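Local coordinates for alpha-galactosidase 1 (Saccharomyces cerevisiae, PDB 3LRK), which hydrolyses terminal, non-reducing alpha-D-galactose residues from alpha-galactosides such as galactose oligosaccharides, galactomannans and galactolipids, at residues A[182-188]-A[201-207]; A[299-304]-A[406-410]; A[344-348]-A[375-379]. The protein carries 1 engineered substitution. All blocks are in the same frame, centred on the assembly; numbering follows the deposited sequence.

Contact 1 (A[182-188]-A[201-207]); sequences FYSLCNW and ANSWRMS
The carbonyl oxygen of L185 is held twice: the backbone N of R205 donates to it at 2.9 Å, and a water that accepts from the hydroxyls S184 OG and S203 OG, the latter also bonded to Q31 NE2, donates at 2.8 Å. L185 N in turn binds S203 O, stitching together two parallel, neighbouring strands of the (βα)8 (TIM) barrel, joined by a beta-alpha-beta crossover through helix 193-196. At the N-terminal end, N202 makes two contacts across the pair. Its CB sits over one face of the F182 ring, a CH-pi contact 3.7 Å from the centroid, while OD1 uses an in-plane lone pair to accept from Y183 N at 3.2 Å; N24 and G256 hold ND2 from outside. A small residue suits A201, whose CB is pressed to 3.4 Å from L185 CD1. The substrate-binding R205 bends at chi2 (-84°) and chi3 (-53°), bringing NH2 to S207 O (3.0 Å) and into a salt bridge with the proton donor D209, with CD1 of W188, a neighbour of the nucleophile D149, over one guanidinium face. A methionine here would probably leave D209 without this charged mate and S207 O without its side-chain donor.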
ATOM      1  N   PHE A 182      18.140 -25.129  15.097  1.00 18.48           N
ATOM      2  CA  PHE A 182      18.245 -24.114  14.066  1.00 17.80           C
ATOM      3  C   PHE A 182      16.823 -23.808  13.580  1.00 17.81           C
ATOM      4  O   PHE A 182      16.133 -24.697  13.075  1.00 16.97           O
ATOM      5  CB  PHE A 182      19.072 -24.661  12.896  1.00 17.94           C
ATOM      6  CG  PHE A 182      19.500 -23.607  11.892  1.00 18.72           C
ATOM      7  CD1 PHE A 182      18.575 -23.010  11.034  1.00 16.48           C
ATOM      8  CD2 PHE A 182      20.837 -23.227  11.807  1.00 19.19           C
ATOM      9  CE1 PHE A 182      18.971 -22.062  10.119  1.00 18.10           C
ATOM     10  CE2 PHE A 182      21.246 -22.282  10.887  1.00 18.73           C
ATOM     11  CZ  PHE A 182      20.312 -21.691  10.047  1.00 18.26           C
ATOM     12  N   TYR A 183      16.389 -22.554  13.732  1.00 17.40           N
ATOM     13  CA  TYR A 183      14.988 -22.199  13.444  1.00 17.37           C
ATOM     14  C   TYR A 183      14.869 -21.425  12.123  1.00 17.76           C
ATOM     15  O   TYR A 183      15.320 -20.276  12.007  1.00 17.96           O
ATOM     16  CB  TYR A 183      14.403 -21.431  14.643  1.00 17.02           C
ATOM     17  CG  TYR A 183      12.920 -21.068  14.590  1.00 15.90           C
ATOM     18  CD1 TYR A 183      11.950 -21.959  14.100  1.00 16.10           C
ATOM     19  CD2 TYR A 183      12.494 -19.835  15.088  1.00 14.74           C
ATOM     20  CE1 TYR A 183      10.570 -21.595  14.081  1.00 14.84           C
ATOM     21  CE2 TYR A 183      11.154 -19.471  15.085  1.00 15.44           C
ATOM     22  CZ  TYR A 183      10.199 -20.338  14.595  1.00 14.69           C
ATOM     23  OH  TYR A 183       8.888 -19.912  14.607  1.00 14.65           O
ATOM     24  N   SER A 184      14.278 -22.092  11.130  1.00 17.47           N
ATOM     25  CA  SER A 184      14.146 -21.592   9.768  1.00 17.45           C
ATOM     26  C   SER A 184      12.705 -21.165   9.509  1.00 17.79           C
ATOM     27  O   SER A 184      11.800 -21.988   9.496  1.00 17.19           O
ATOM     28  CB  SER A 184      14.576 -22.690   8.778  1.00 17.56           C
ATOM     29  OG  SER A 184      14.125 -22.456   7.453  1.00 18.80           O
ATOM     30  N   LEU A 185      12.495 -19.863   9.332  1.00 18.23           N
ATOM     31  CA  LEU A 185      11.162 -19.325   9.034  1.00 18.78           C
ATOM     32  C   LEU A 185      10.778 -19.534   7.579  1.00 18.61           C
ATOM     33  O   LEU A 185      11.607 -19.400   6.682  1.00 18.40           O
ATOM     34  CB  LEU A 185      11.121 -17.824   9.363  1.00 18.49           C
ATOM     35  CG  LEU A 185      10.655 -17.342  10.745  1.00 20.84           C
ATOM     36  CD1 LEU A 185      11.028 -18.246  11.909  1.00 18.90           C
ATOM     37  CD2 LEU A 185      11.037 -15.884  11.016  1.00 19.40           C
ATOM     38  N   CYS A 186       9.509 -19.865   7.346  1.00 18.75           N
ATOM     39  CA  CYS A 186       9.011 -20.004   5.988  1.00 18.24           C
ATOM     40  C   CYS A 186       7.687 -19.259   5.872  1.00 17.81           C
ATOM     41  O   CYS A 186       6.642 -19.877   5.731  1.00 16.71           O
ATOM     42  CB  CYS A 186       8.833 -21.488   5.616  1.00 18.37           C
ATOM     43  SG  CYS A 186       8.412 -21.804   3.871  1.00 19.56           S
ATOM     44  N   ASN A 187       7.745 -17.927   5.949  1.00 17.65           N
ATOM     45  CA  ASN A 187       6.561 -17.110   5.756  1.00 17.53           C
ATOM     46  C   ASN A 187       6.616 -16.225   4.509  1.00 17.42           C
ATOM     47  O   ASN A 187       5.819 -15.296   4.380  1.00 17.44           O
ATOM     48  CB  ASN A 187       6.219 -16.296   7.026  1.00 17.30           C
ATOM     49  CG  ASN A 187       6.903 -14.934   7.072  1.00 17.50           C
ATOM     50  OD1 ASN A 187       8.068 -14.792   6.692  1.00 19.13           O
ATOM     51  ND2 ASN A 187       6.178 -13.927   7.557  1.00 16.18           N
ATOM     52  N   TRP A 188       7.563 -16.509   3.608  1.00 17.04           N
ATOM     53  CA  TRP A 188       7.610 -15.888   2.275  1.00 17.30           C
ATOM     54  C   TRP A 188       7.819 -14.354   2.266  1.00 17.07           C
ATOM     55  O   TRP A 188       7.424 -13.669   1.311  1.00 17.10           O
ATOM     56  CB  TRP A 188       6.339 -16.229   1.487  1.00 17.01           C
ATOM     57  CG  TRP A 188       5.790 -17.608   1.748  1.00 17.34           C
ATOM     58  CD1 TRP A 188       6.470 -18.810   1.665  1.00 17.26           C
ATOM     59  CD2 TRP A 188       4.441 -17.933   2.104  1.00 18.08           C
ATOM     60  NE1 TRP A 188       5.617 -19.850   1.971  1.00 17.54           N
ATOM     61  CE2 TRP A 188       4.367 -19.343   2.232  1.00 18.18           C
ATOM     62  CE3 TRP A 188       3.278 -17.167   2.321  1.00 17.57           C
ATOM     63  CZ2 TRP A 188       3.173 -20.006   2.566  1.00 18.98           C
ATOM     64  CZ3 TRP A 188       2.085 -17.832   2.650  1.00 17.01           C
ATOM     65  CH2 TRP A 188       2.050 -19.234   2.773  1.00 17.36           C
ATOM     66  N   ALA A 201      14.834 -16.000  15.164  1.00 18.65           N
ATOM     67  CA  ALA A 201      15.099 -17.053  14.167  1.00 19.05           C
ATOM     68  C   ALA A 201      16.487 -16.946  13.536  1.00 19.23           C
ATOM     69  O   ALA A 201      17.121 -15.893  13.599  1.00 19.84           O
ATOM     70  CB  ALA A 201      14.028 -17.035  13.070  1.00 18.41           C
ATOM     71  N   ASN A 202      16.934 -18.038  12.907  1.00 18.61           N
ATOM     72  CA  ASN A 202      18.235 -18.101  12.244  1.00 18.11           C
ATOM     73  C   ASN A 202      18.212 -17.796  10.748  1.00 17.65           C
ATOM     74  O   ASN A 202      19.231 -17.410  10.165  1.00 16.97           O
ATOM     75  CB  ASN A 202      18.867 -19.481  12.496  1.00 18.16           C
ATOM     76  CG  ASN A 202      19.210 -19.696  13.956  1.00 19.26           C
ATOM     77  OD1 ASN A 202      18.752 -20.654  14.587  1.00 19.91           O
ATOM     78  ND2 ASN A 202      20.022 -18.792  14.507  1.00 20.48           N
ATOM     79  N   SER A 203      17.058 -18.002  10.113  1.00 17.29           N
ATOM     80  CA  SER A 203      16.872 -17.643   8.706  1.00 17.19           C
ATOM     81  C   SER A 203      15.369 -17.449   8.445  1.00 17.26           C
ATOM     82  O   SER A 203      14.529 -17.905   9.230  1.00 16.60           O
ATOM     83  CB  SER A 203      17.487 -18.692   7.748  1.00 17.27           C
ATOM     84  OG  SER A 203      16.751 -19.907   7.739  1.00 17.99           O
ATOM     85  N   TRP A 204      15.054 -16.731   7.374  1.00 17.28           N
ATOM     86  CA  TRP A 204      13.661 -16.481   6.971  1.00 17.31           C
ATOM     87  C   TRP A 204      13.541 -16.463   5.460  1.00 17.38           C
ATOM     88  O   TRP A 204      14.267 -15.740   4.770  1.00 17.10           O
ATOM     89  CB  TRP A 204      13.128 -15.158   7.560  1.00 17.43           C
ATOM     90  CG  TRP A 204      14.094 -14.041   7.457  1.00 17.33           C
ATOM     91  CD1 TRP A 204      14.219 -13.162   6.427  1.00 17.78           C
ATOM     92  CD2 TRP A 204      15.113 -13.690   8.414  1.00 17.56           C
ATOM     93  NE1 TRP A 204      15.242 -12.273   6.681  1.00 18.74           N
ATOM     94  CE2 TRP A 204      15.810 -12.578   7.890  1.00 19.06           C
ATOM     95  CE3 TRP A 204      15.496 -14.202   9.661  1.00 17.02           C
ATOM     96  CZ2 TRP A 204      16.880 -11.964   8.568  1.00 18.94           C
ATOM     97  CZ3 TRP A 204      16.581 -13.592  10.337  1.00 18.90           C
ATOM     98  CH2 TRP A 204      17.241 -12.481   9.784  1.00 18.12           C
ATOM     99  N   ARG A 205      12.622 -17.271   4.938  1.00 17.96           N
ATOM    100  CA  ARG A 205      12.252 -17.155   3.542  1.00 17.95           C
ATOM    101  C   ARG A 205      11.774 -15.724   3.324  1.00 18.37           C
ATOM    102  O   ARG A 205      11.086 -15.176   4.173  1.00 18.75           O
ATOM    103  CB  ARG A 205      11.155 -18.166   3.205  1.00 18.46           C
ATOM    104  CG  ARG A 205      11.688 -19.620   3.121  1.00 17.63           C
ATOM    105  CD  ARG A 205      12.296 -19.921   1.729  1.00 18.50           C
ATOM    106  NE  ARG A 205      11.304 -19.586   0.716  1.00 19.95           N
ATOM    107  CZ  ARG A 205      10.287 -20.366   0.364  1.00 18.38           C
ATOM    108  NH1 ARG A 205      10.154 -21.593   0.873  1.00 17.42           N
ATOM    109  NH2 ARG A 205       9.415 -19.912  -0.519  1.00 16.72           N
ATOM    110  N   MET A 206      12.138 -15.120   2.201  1.00 18.02           N
ATOM    111  CA  MET A 206      11.769 -13.732   1.964  1.00 18.22           C
ATOM    112  C   MET A 206      10.913 -13.598   0.715  1.00 18.00           C
ATOM    113  O   MET A 206      10.671 -12.487   0.252  1.00 17.29           O
ATOM    114  CB  MET A 206      13.004 -12.831   1.901  1.00 17.98           C
ATOM    115  CG  MET A 206      14.222 -13.408   1.128  1.00 19.16           C
ATOM    116  SD  MET A 206      13.938 -13.869  -0.605  1.00 20.19           S
ATOM    117  CE  MET A 206      13.565 -12.278  -1.351  1.00 17.92           C
ATOM    118  N   SER A 207      10.487 -14.737   0.163  1.00 18.12           N
ATOM    119  CA  SER A 207       9.646 -14.754  -1.044  1.00 18.37           C
ATOM    120  C   SER A 207       8.796 -16.023  -1.143  1.00 19.10           C
ATOM    121  O   SER A 207       9.012 -16.985  -0.400  1.00 19.50           O
ATOM    122  CB  SER A 207      10.506 -14.620  -2.320  1.00 18.48           C
ATOM    123  OG  SER A 207      11.140 -15.850  -2.653  1.00 17.79           O
TER
HETATM  124  O   HOH W   1      14.366 -19.995   6.316  1.00 18.77           O
HETATM  125  O   HOH W   2      10.149 -16.473   6.448  1.00 17.52           O

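Contact 2 (A[299-304]-A[406-410]); sequences LKASSY and ASAIL. With NAG (2-acetamido-2-deoxy-beta-D-glucopyranose), chain F.
The side chains of Y304 and L410 run antiparallel alongside one another, and around this pair the contact is densely filled. The tyrosine CG stands opposite its own backbone N (chi1 175°), which sends the ring out from helix 301-307 toward helix 403-410. There L410 CD2 lies 4.0 Å above one ring face, offset toward the rim, while the methyl of A406 meets the ring edge in its plane, CB to CD2 of Y304 at 3.9 Å. I409 lies roughly perpendicular to the tyrosine, its CG2 coming within 3.3 Å of Y304 OH. The other leucine branch is just as busy: L410 CD1 lies 3.3 Å from L299 O and also reaches the CA of A301. A branched leucine fits here because its two methyls can serve the ring and the start of the helix at once. Small residues let the backbones approach beside it, with A301 CB 3.8 Å from A406 CB.

Toward solvent the contact thins out. The exposed S407 brings its OG to 3.3 Å from A301 CB, while that hydroxyl bonds to N403 O. On the far flank K300 and S302 turn away from the second helix. K300 NZ reaches S303 OG and forms a salt bridge with E276, and S302 OG shares a hydrogen bond of 3.0 Å with O6 of an N-acetylglucosamine, consistent with the glycan carried by N403.

The contact joins the catalytic barrel to the C-terminal beta-sandwich domain. The hydroxyls of Y304 and S407 find their partners outside the two segments, at L59 O and N403 O. The segments share no hydrogen bond, which implies that this part of the domain junction relies on close fit of apolar surfaces, with polar chemistry kept to its margins.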
ATOM      1  N   LEU A 299      21.098 -37.028 -10.021  1.00 32.72           N
ATOM      2  CA  LEU A 299      21.747 -35.746 -10.204  1.00 31.72           C
ATOM      3  C   LEU A 299      22.743 -35.854 -11.358  1.00 31.29           C
ATOM      4  O   LEU A 299      23.600 -36.750 -11.356  1.00 31.18           O
ATOM      5  CB  LEU A 299      22.467 -35.349  -8.910  1.00 31.78           C
ATOM      6  CG  LEU A 299      23.292 -34.058  -8.855  1.00 30.97           C
ATOM      7  CD1 LEU A 299      22.398 -32.828  -8.999  1.00 31.25           C
ATOM      8  CD2 LEU A 299      24.076 -33.992  -7.561  1.00 32.01           C
ATOM      9  N   LYS A 300      22.626 -34.952 -12.332  1.00 30.18           N
ATOM     10  CA  LYS A 300      23.533 -34.945 -13.477  1.00 29.80           C
ATOM     11  C   LYS A 300      24.889 -34.327 -13.139  1.00 29.22           C
ATOM     12  O   LYS A 300      25.017 -33.585 -12.153  1.00 28.70           O
ATOM     13  CB  LYS A 300      22.899 -34.305 -14.719  1.00 29.86           C
ATOM     14  CG  LYS A 300      22.688 -32.793 -14.686  1.00 30.54           C
ATOM     15  CD  LYS A 300      21.900 -32.355 -15.920  1.00 30.93           C
ATOM     16  CE  LYS A 300      21.924 -30.855 -16.121  1.00 30.90           C
ATOM     17  NZ  LYS A 300      21.207 -30.139 -15.006  1.00 32.81           N
ATOM     18  N   ALA A 301      25.881 -34.645 -13.977  1.00 28.31           N
ATOM     19  CA  ALA A 301      27.280 -34.261 -13.776  1.00 27.52           C
ATOM     20  C   ALA A 301      27.522 -32.758 -13.618  1.00 26.93           C
ATOM     21  O   ALA A 301      28.187 -32.338 -12.665  1.00 27.05           O
ATOM     22  CB  ALA A 301      28.143 -34.817 -14.907  1.00 27.69           C
ATOM     23  N   SER A 302      27.009 -31.955 -14.550  1.00 26.38           N
ATOM     24  CA  SER A 302      27.237 -30.506 -14.510  1.00 25.29           C
ATOM     25  C   SER A 302      26.666 -29.884 -13.238  1.00 25.24           C
ATOM     26  O   SER A 302      27.255 -28.955 -12.672  1.00 24.59           O
ATOM     27  CB  SER A 302      26.684 -29.798 -15.750  1.00 25.34           C
ATOM     28  OG  SER A 302      25.277 -29.969 -15.903  1.00 24.85           O
ATOM     29  N   SER A 303      25.518 -30.396 -12.800  1.00 24.97           N
ATOM     30  CA  SER A 303      24.861 -29.884 -11.593  1.00 24.94           C
ATOM     31  C   SER A 303      25.647 -30.257 -10.341  1.00 25.18           C
ATOM     32  O   SER A 303      25.845 -29.424  -9.451  1.00 25.29           O
ATOM     33  CB  SER A 303      23.421 -30.382 -11.515  1.00 24.68           C
ATOM     34  OG  SER A 303      22.673 -29.903 -12.619  1.00 23.80           O
ATOM     35  N   TYR A 304      26.110 -31.506 -10.284  1.00 25.37           N
ATOM     36  CA  TYR A 304      26.983 -31.965  -9.200  1.00 25.61           C
ATOM     37  C   TYR A 304      28.226 -31.087  -9.020  1.00 25.63           C
ATOM     38  O   TYR A 304      28.561 -30.728  -7.901  1.00 25.36           O
ATOM     39  CB  TYR A 304      27.373 -33.441  -9.401  1.00 25.72           C
ATOM     40  CG  TYR A 304      28.379 -33.983  -8.406  1.00 26.67           C
ATOM     41  CD1 TYR A 304      28.141 -33.947  -7.019  1.00 26.72           C
ATOM     42  CD2 TYR A 304      29.561 -34.578  -8.851  1.00 27.44           C
ATOM     43  CE1 TYR A 304      29.081 -34.462  -6.116  1.00 26.49           C
ATOM     44  CE2 TYR A 304      30.483 -35.085  -7.971  1.00 27.77           C
ATOM     45  CZ  TYR A 304      30.250 -35.038  -6.611  1.00 27.37           C
ATOM     46  OH  TYR A 304      31.217 -35.565  -5.768  1.00 28.10           O
ATOM     47  N   ALA A 406      33.138 -35.718 -12.622  1.00 37.23           N
ATOM     48  CA  ALA A 406      31.802 -35.678 -12.029  1.00 36.86           C
ATOM     49  C   ALA A 406      30.969 -36.916 -12.383  1.00 36.51           C
ATOM     50  O   ALA A 406      30.371 -37.539 -11.502  1.00 35.98           O
ATOM     51  CB  ALA A 406      31.080 -34.413 -12.456  1.00 36.70           C
ATOM     52  N   SER A 407      30.949 -37.275 -13.665  1.00 36.43           N
ATOM     53  CA  SER A 407      30.232 -38.470 -14.128  1.00 36.64           C
ATOM     54  C   SER A 407      30.792 -39.740 -13.495  1.00 36.22           C
ATOM     55  O   SER A 407      30.032 -40.618 -13.089  1.00 36.37           O
ATOM     56  CB  SER A 407      30.272 -38.583 -15.650  1.00 36.71           C
ATOM     57  OG  SER A 407      29.680 -37.451 -16.255  1.00 38.58           O
ATOM     58  N   ALA A 408      32.120 -39.823 -13.410  1.00 35.91           N
ATOM     59  CA  ALA A 408      32.795 -40.949 -12.762  1.00 35.69           C
ATOM     60  C   ALA A 408      32.406 -41.080 -11.292  1.00 35.45           C
ATOM     61  O   ALA A 408      32.078 -42.178 -10.833  1.00 35.52           O
ATOM     62  CB  ALA A 408      34.310 -40.823 -12.901  1.00 35.58           C
ATOM     63  N   ILE A 409      32.445 -39.964 -10.560  1.00 35.17           N
ATOM     64  CA  ILE A 409      32.088 -39.970  -9.134  1.00 34.74           C
ATOM     65  C   ILE A 409      30.626 -40.388  -8.939  1.00 34.53           C
ATOM     66  O   ILE A 409      30.332 -41.252  -8.112  1.00 34.34           O
ATOM     67  CB  ILE A 409      32.359 -38.612  -8.443  1.00 34.84           C
ATOM     68  CG1 ILE A 409      33.869 -38.334  -8.372  1.00 34.63           C
ATOM     69  CG2 ILE A 409      31.752 -38.598  -7.026  1.00 34.58           C
ATOM     70  CD1 ILE A 409      34.227 -36.864  -8.199  1.00 33.87           C
ATOM     71  N   LEU A 410      29.723 -39.786  -9.715  1.00 34.28           N
ATOM     72  CA  LEU A 410      28.293 -40.109  -9.626  1.00 34.60           C
ATOM     73  C   LEU A 410      27.971 -41.562  -9.973  1.00 35.43           C
ATOM     74  O   LEU A 410      27.034 -42.137  -9.419  1.00 35.08           O
ATOM     75  CB  LEU A 410      27.462 -39.179 -10.508  1.00 33.77           C
ATOM     76  CG  LEU A 410      27.374 -37.715 -10.070  1.00 32.81           C
ATOM     77  CD1 LEU A 410      26.924 -36.871 -11.245  1.00 31.01           C
ATOM     78  CD2 LEU A 410      26.464 -37.528  -8.854  1.00 29.86           C
TER
HETATM   79  C1  NAG F4001      28.977 -30.213 -18.900  1.00 47.36           C
HETATM   80  C2  NAG F4001      29.517 -29.195 -19.916  1.00 49.22           C
HETATM   81  C3  NAG F4001      28.541 -28.043 -20.165  1.00 49.00           C
HETATM   82  C4  NAG F4001      27.105 -28.520 -20.376  1.00 48.80           C
HETATM   83  C5  NAG F4001      26.709 -29.566 -19.338  1.00 48.64           C
HETATM   84  C6  NAG F4001      25.329 -30.142 -19.645  1.00 48.50           C
HETATM   85  C7  NAG F4001      31.932 -29.074 -20.131  1.00 52.25           C
HETATM   86  C8  NAG F4001      32.972 -29.755 -19.278  1.00 53.16           C
HETATM   87  N2  NAG F4001      30.816 -28.680 -19.515  1.00 50.89           N
HETATM   88  O3  NAG F4001      28.929 -27.333 -21.322  1.00 49.14           O
HETATM   89  O4  NAG F4001      26.228 -27.412 -20.327  1.00 48.24           O
HETATM   90  O5  NAG F4001      27.673 -30.610 -19.306  1.00 47.67           O
HETATM   91  O6  NAG F4001      24.950 -31.050 -18.637  1.00 49.26           O
HETATM   92  O7  NAG F4001      32.125 -28.912 -21.340  1.00 52.46           O

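Contact 3 (A[344-348]-A[375-379]); sequences QMWSG and EIFFD
One carbonyl oxygen, I376 O, is approached both by S347 of a strand and by the turn that follows its own helix. The strand, 342-349, belongs to the antiparallel sheet of the C-terminal beta-sandwich domain, and helix 373-376 lies against it. S347 OG lies just 2.7 Å from I376 O, but Q355 OE1 is also within reach of its single proton, and which acceptor takes it is undecided. Within 375-379, F378 N makes a weak bond of 3.2 Å to I376 O, closing an inverse gamma turn centred on F377 that takes the chain out of the helix.

Serine suits its place because its side chain is short: CB approaches F378 CE2 at 3.7 Å, and the hydroxyl, turned opposite its backbone N (chi1 -179°), faces the end of the helix. The same hydroxyl lies near the plane of the F378 ring, at its edge. F378 also packs on R220 of another subunit, and the adjoining D379 forms a salt bridge with that arginine, so the turn takes part in the tetramer interface.

Further back along the strand, M345 passes E375 at a slant, SD 4.1 Å from OE1. Bends at chi2 and chi3 bring its CE near the CA of I376. The carboxylate oxygen itself is occupied by T371 OG1 and W328 NE1.

M345 and S347 face the helix; Q344 and W346 alternate with them and point to the opposite side of the strand, against helix 239-246. There W346 NE1 donates to Q344 OE1 at 2.7 Å, the oxygen only 7° out of the indole plane.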
ATOM      1  N   GLN A 344      23.164  -6.956 -14.337  1.00 25.80           N
ATOM      2  CA  GLN A 344      23.422  -6.469 -12.987  1.00 25.20           C
ATOM      3  C   GLN A 344      24.889  -6.618 -12.615  1.00 25.50           C
ATOM      4  O   GLN A 344      25.575  -7.536 -13.076  1.00 25.46           O
ATOM      5  CB  GLN A 344      22.555  -7.205 -11.954  1.00 24.95           C
ATOM      6  CG  GLN A 344      21.061  -7.332 -12.324  1.00 24.16           C
ATOM      7  CD  GLN A 344      20.217  -7.935 -11.207  1.00 23.77           C
ATOM      8  OE1 GLN A 344      20.743  -8.420 -10.208  1.00 23.08           O
ATOM      9  NE2 GLN A 344      18.898  -7.912 -11.381  1.00 23.28           N
ATOM     10  N   MET A 345      25.354  -5.700 -11.784  1.00 25.51           N
ATOM     11  CA  MET A 345      26.639  -5.832 -11.123  1.00 26.00           C
ATOM     12  C   MET A 345      26.423  -5.870  -9.617  1.00 25.32           C
ATOM     13  O   MET A 345      25.704  -5.028  -9.065  1.00 25.76           O
ATOM     14  CB  MET A 345      27.538  -4.659 -11.461  1.00 26.43           C
ATOM     15  CG  MET A 345      29.003  -4.987 -11.380  1.00 29.97           C
ATOM     16  SD  MET A 345      29.982  -3.678 -10.644  1.00 39.22           S
ATOM     17  CE  MET A 345      29.922  -4.278  -8.971  1.00 33.92           C
ATOM     18  N   TRP A 346      27.045  -6.846  -8.961  1.00 24.33           N
ATOM     19  CA  TRP A 346      27.020  -6.943  -7.508  1.00 23.84           C
ATOM     20  C   TRP A 346      28.448  -6.927  -6.985  1.00 24.50           C
ATOM     21  O   TRP A 346      29.387  -7.326  -7.684  1.00 24.34           O
ATOM     22  CB  TRP A 346      26.319  -8.225  -7.049  1.00 22.64           C
ATOM     23  CG  TRP A 346      24.841  -8.338  -7.379  1.00 22.19           C
ATOM     24  CD1 TRP A 346      24.280  -8.401  -8.624  1.00 20.55           C
ATOM     25  CD2 TRP A 346      23.750  -8.459  -6.441  1.00 20.96           C
ATOM     26  NE1 TRP A 346      22.912  -8.529  -8.521  1.00 21.41           N
ATOM     27  CE2 TRP A 346      22.564  -8.586  -7.194  1.00 20.52           C
ATOM     28  CE3 TRP A 346      23.666  -8.477  -5.039  1.00 21.82           C
ATOM     29  CZ2 TRP A 346      21.301  -8.700  -6.595  1.00 21.10           C
ATOM     30  CZ3 TRP A 346      22.406  -8.609  -4.443  1.00 21.27           C
ATOM     31  CH2 TRP A 346      21.245  -8.710  -5.222  1.00 20.73           C
ATOM     32  N   SER A 347      28.603  -6.460  -5.751  1.00 25.04           N
ATOM     33  CA  SER A 347      29.906  -6.364  -5.099  1.00 25.40           C
ATOM     34  C   SER A 347      29.696  -6.451  -3.599  1.00 25.59           C
ATOM     35  O   SER A 347      28.690  -5.954  -3.081  1.00 25.90           O
ATOM     36  CB  SER A 347      30.599  -5.051  -5.470  1.00 25.26           C
ATOM     37  OG  SER A 347      31.875  -4.952  -4.862  1.00 26.44           O
ATOM     38  N   GLY A 348      30.637  -7.084  -2.905  1.00 25.72           N
ATOM     39  CA  GLY A 348      30.544  -7.245  -1.458  1.00 26.04           C
ATOM     40  C   GLY A 348      31.877  -7.528  -0.789  1.00 26.61           C
ATOM     41  O   GLY A 348      32.753  -8.167  -1.384  1.00 26.38           O
ATOM     42  N   GLU A 375      33.384   1.495  -9.207  1.00 34.84           N
ATOM     43  CA  GLU A 375      32.094   0.797  -9.105  1.00 34.32           C
ATOM     44  C   GLU A 375      32.148  -0.386  -8.147  1.00 33.72           C
ATOM     45  O   GLU A 375      31.233  -0.572  -7.341  1.00 33.76           O
ATOM     46  CB  GLU A 375      31.620   0.299 -10.467  1.00 34.29           C
ATOM     47  CG  GLU A 375      31.216   1.375 -11.452  1.00 34.66           C
ATOM     48  CD  GLU A 375      30.406   0.813 -12.606  1.00 35.35           C
ATOM     49  OE1 GLU A 375      30.629  -0.358 -12.989  1.00 32.79           O
ATOM     50  OE2 GLU A 375      29.533   1.545 -13.122  1.00 36.84           O
ATOM     51  N   ILE A 376      33.205  -1.192  -8.259  1.00 32.95           N
ATOM     52  CA  ILE A 376      33.420  -2.338  -7.370  1.00 32.56           C
ATOM     53  C   ILE A 376      33.474  -1.897  -5.905  1.00 32.39           C
ATOM     54  O   ILE A 376      32.774  -2.456  -5.054  1.00 32.22           O
ATOM     55  CB  ILE A 376      34.708  -3.116  -7.737  1.00 32.64           C
ATOM     56  CG1 ILE A 376      34.529  -3.844  -9.072  1.00 32.58           C
ATOM     57  CG2 ILE A 376      35.088  -4.085  -6.622  1.00 32.71           C
ATOM     58  CD1 ILE A 376      35.839  -4.284  -9.728  1.00 33.07           C
ATOM     59  N   PHE A 377      34.292  -0.887  -5.623  1.00 31.82           N
ATOM     60  CA  PHE A 377      34.431  -0.374  -4.274  1.00 31.50           C
ATOM     61  C   PHE A 377      33.551   0.860  -4.108  1.00 31.54           C
ATOM     62  O   PHE A 377      34.018   1.992  -3.889  1.00 30.43           O
ATOM     63  CB  PHE A 377      35.906  -0.149  -3.931  1.00 31.52           C
ATOM     64  CG  PHE A 377      36.712  -1.421  -3.948  1.00 31.30           C
ATOM     65  CD1 PHE A 377      37.507  -1.743  -5.043  1.00 31.18           C
ATOM     66  CD2 PHE A 377      36.653  -2.310  -2.875  1.00 31.62           C
ATOM     67  CE1 PHE A 377      38.244  -2.929  -5.064  1.00 31.58           C
ATOM     68  CE2 PHE A 377      37.384  -3.495  -2.884  1.00 31.91           C
ATOM     69  CZ  PHE A 377      38.181  -3.806  -3.979  1.00 31.07           C
ATOM     70  N   PHE A 378      32.250   0.572  -4.194  1.00 31.57           N
ATOM     71  CA  PHE A 378      31.159   1.536  -4.292  1.00 31.59           C
ATOM     72  C   PHE A 378      31.031   2.532  -3.133  1.00 31.47           C
ATOM     73  O   PHE A 378      30.502   3.626  -3.336  1.00 31.88           O
ATOM     74  CB  PHE A 378      29.822   0.782  -4.501  1.00 31.54           C
ATOM     75  CG  PHE A 378      29.573  -0.313  -3.486  1.00 32.06           C
ATOM     76  CD1 PHE A 378      28.968  -0.027  -2.266  1.00 32.38           C
ATOM     77  CD2 PHE A 378      29.957  -1.629  -3.747  1.00 32.62           C
ATOM     78  CE1 PHE A 378      28.755  -1.032  -1.313  1.00 33.12           C
ATOM     79  CE2 PHE A 378      29.747  -2.643  -2.800  1.00 32.73           C
ATOM     80  CZ  PHE A 378      29.142  -2.347  -1.586  1.00 32.57           C
ATOM     81  N   ASP A 379      31.470   2.158  -1.929  1.00 31.34           N
ATOM     82  CA  ASP A 379      31.442   3.085  -0.788  1.00 31.43           C
ATOM     83  C   ASP A 379      32.821   3.670  -0.437  1.00 31.97           C
ATOM     84  O   ASP A 379      33.000   4.236   0.645  1.00 31.66           O
ATOM     85  CB  ASP A 379      30.808   2.441   0.453  1.00 31.40           C
ATOM     86  CG  ASP A 379      29.306   2.174   0.288  1.00 30.79           C
ATOM     87  OD1 ASP A 379      28.672   2.736  -0.634  1.00 29.16           O
ATOM     88  OD2 ASP A 379      28.765   1.390   1.097  1.00 30.62           O
TER

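From the N terminus, the chain first closes contact 1, a short loop in which 182-188 and 201-207 pair as successive strands of the barrel. That loop is complete before contact 2 opens at 299-304. Contact 2 closes only about a hundred residues later, at 406-410, tying the barrel to the C-terminal domain. Inside this long loop, contact 3 is nested, joining 344-348 to 375-379 within the beta sandwich. Contacts 1 and 2 lie on opposite sides of the chain's centre, about 30 Å between centres. None of the three touches another; contacts 1 and 3 come nearest, with about 9 Å between nearest atoms.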